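Long-range contact in beta-lactamase-like protein (Novosphingobium pentaromativorans US6-1, PDB 6AUF), which probably hydrolyses beta-lactam antibiotics as a B3-type metallo-beta-lactamase with two zinc ions: residues A[135-140]-A[158-163]. Residues are numbered along the deposited sequence; the frame is centred on the assembly and turned at random.
Sequences QVLESG and VHVARV
L137 meets 158-163 with both its backbone and its side chain. Near the end of helix 131-139 its carbonyl oxygen accepts a hydrogen bond from the first residue of 158-163, with V158 N 3.1 Å from L137 O. Leucine suits the inward face of the helix: its CB lies 4.0 Å from V160 CG2, and its side chain also packs on A129 of the sheet. E138 follows and carries most of the polar contact. Its CG stands anti to the carbonyl carbon (chi1 -67°) and the chain beyond is extended, which brings the carboxylate alongside H159, with OE2 against the amide of V160. E138 OE2 takes the amide hydrogen of V160 on its anti lone pair, with a separation of 2.9 Å from V160 N and a fairly straight N-H...O angle of 158°. The same oxygen receives a weak, bent bond from H159 ND1, the imidazole and carboxylate planes being 23° apart. Glutamate suits the site because it is long enough to reach 159-160 and has a second oxygen, OE1, for a salt bridge with R134 one turn back. The backbone of E138 joins in through a CA-H...O contact, with E138 CA 3.0 Å from V158 O. Beta-branched V158 and V160 suit the extended chain, and V158 reaches I127 and helix 116-121. The contact thus ties helix 131-139 to the approach to edge strand 162-164, closing the beta-alpha-beta unit that begins with the neighbouring parallel strand 126-130.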
loop_
_atom_site.group_PDB
_atom_site.type_symbol
_atom_site.label_atom_id
_atom_site.label_comp_id
_atom_site.label_asym_id
_atom_site.label_seq_id
_atom_site.Cartn_x
_atom_site.Cartn_y
_atom_site.Cartn_z
ATOM N N GLN A 135 -16.088 -0.323 5.681
ATOM C CA GLN A 135 -16.986 -1.477 5.721
ATOM C C GLN A 135 -16.222 -2.791 5.597
ATOM O O GLN A 135 -16.410 -3.703 6.407
ATOM C CB GLN A 135 -18.037 -1.365 4.621
ATOM C CG GLN A 135 -19.190 -0.481 4.999
ATOM C CD GLN A 135 -20.098 -1.129 6.023
ATOM O OE1 GLN A 135 -20.695 -0.450 6.865
ATOM N NE2 GLN A 135 -20.220 -2.453 5.948
ATOM N N VAL A 136 -15.374 -2.921 4.574
ATOM C CA VAL A 136 -14.598 -4.153 4.411
ATOM C C VAL A 136 -13.721 -4.399 5.635
ATOM O O VAL A 136 -13.741 -5.481 6.227
ATOM C CB VAL A 136 -13.757 -4.098 3.123
ATOM C CG1 VAL A 136 -12.750 -5.239 3.110
ATOM C CG2 VAL A 136 -14.659 -4.135 1.875
ATOM N N LEU A 137 -12.942 -3.391 6.031
ATOM C CA LEU A 137 -12.041 -3.533 7.175
ATOM C C LEU A 137 -12.766 -4.032 8.422
ATOM O O LEU A 137 -12.254 -4.892 9.142
ATOM C CB LEU A 137 -11.358 -2.195 7.459
ATOM C CG LEU A 137 -9.906 -2.086 7.025
ATOM C CD1 LEU A 137 -9.676 -2.965 5.824
ATOM C CD2 LEU A 137 -9.550 -0.643 6.729
ATOM N N GLU A 138 -13.955 -3.500 8.700
ATOM C CA GLU A 138 -14.681 -3.882 9.904
ATOM C C GLU A 138 -15.480 -5.168 9.732
ATOM O O GLU A 138 -16.077 -5.648 10.702
ATOM C CB GLU A 138 -15.588 -2.727 10.355
ATOM C CG GLU A 138 -14.789 -1.518 10.836
ATOM C CD GLU A 138 -15.627 -0.447 11.509
ATOM O OE1 GLU A 138 -16.819 -0.302 11.165
ATOM O OE2 GLU A 138 -15.084 0.266 12.380
ATOM N N SER A 139 -15.485 -5.750 8.534
ATOM C CA SER A 139 -16.185 -6.998 8.279
ATOM C C SER A 139 -15.291 -8.096 7.730
ATOM O O SER A 139 -15.673 -9.266 7.803
ATOM C CB SER A 139 -17.341 -6.778 7.289
ATOM O OG SER A 139 -16.853 -6.651 5.963
ATOM N N GLY A 140 -14.120 -7.758 7.191
ATOM C CA GLY A 140 -13.224 -8.730 6.608
ATOM C C GLY A 140 -13.598 -9.200 5.222
ATOM O O GLY A 140 -12.738 -9.746 4.519
ATOM N N VAL A 158 -11.459 -5.946 11.936
ATOM C CA VAL A 158 -10.844 -4.994 12.851
ATOM C C VAL A 158 -11.819 -3.837 13.018
ATOM O O VAL A 158 -12.681 -3.603 12.168
ATOM C CB VAL A 158 -9.488 -4.494 12.307
ATOM C CG1 VAL A 158 -9.582 -3.036 11.924
ATOM C CG2 VAL A 158 -8.384 -4.718 13.318
ATOM N N HIS A 159 -11.691 -3.102 14.125
ATOM C CA HIS A 159 -12.465 -1.882 14.320
ATOM C C HIS A 159 -11.639 -0.678 13.888
ATOM O O HIS A 159 -10.483 -0.531 14.305
ATOM C CB HIS A 159 -12.909 -1.706 15.769
ATOM C CG HIS A 159 -13.667 -0.436 16.007
ATOM N ND1 HIS A 159 -14.735 -0.050 15.224
ATOM C CD2 HIS A 159 -13.506 0.543 16.928
ATOM C CE1 HIS A 159 -15.198 1.110 15.653
ATOM N NE2 HIS A 159 -14.472 1.490 16.688
ATOM N N VAL A 160 -12.236 0.176 13.058
ATOM C CA VAL A 160 -11.593 1.397 12.585
ATOM C C VAL A 160 -11.861 2.500 13.602
ATOM O O VAL A 160 -13.005 2.937 13.777
ATOM C CB VAL A 160 -12.092 1.789 11.193
ATOM C CG1 VAL A 160 -11.570 3.162 10.814
ATOM C CG2 VAL A 160 -11.650 0.756 10.170
ATOM N N ALA A 161 -10.797 2.959 14.267
ATOM C CA ALA A 161 -10.930 3.938 15.341
ATOM C C ALA A 161 -11.144 5.339 14.795
ATOM O O ALA A 161 -11.990 6.089 15.297
ATOM C CB ALA A 161 -9.690 3.905 16.233
ATOM N N ARG A 162 -10.378 5.715 13.775
ATOM C CA ARG A 162 -10.541 6.997 13.103
ATOM C C ARG A 162 -10.842 6.747 11.637
ATOM O O ARG A 162 -10.026 6.162 10.915
ATOM C CB ARG A 162 -9.297 7.879 13.241
ATOM C CG ARG A 162 -9.558 9.281 12.720
ATOM C CD ARG A 162 -8.342 10.180 12.652
ATOM N NE ARG A 162 -8.685 11.385 11.906
ATOM C CZ ARG A 162 -7.821 12.184 11.297
ATOM N NH1 ARG A 162 -8.267 13.250 10.629
ATOM N NH2 ARG A 162 -6.526 11.918 11.341
ATOM N N VAL A 163 -11.998 7.193 11.187
ATOM C CA VAL A 163 -12.368 7.003 9.794
ATOM C C VAL A 163 -12.174 8.320 9.055
ATOM O O VAL A 163 -12.591 9.386 9.529
ATOM C CB VAL A 163 -13.796 6.453 9.676
ATOM C CG1 VAL A 163 -14.489 6.543 11.018
ATOM C CG2 VAL A 163 -14.538 7.134 8.561
#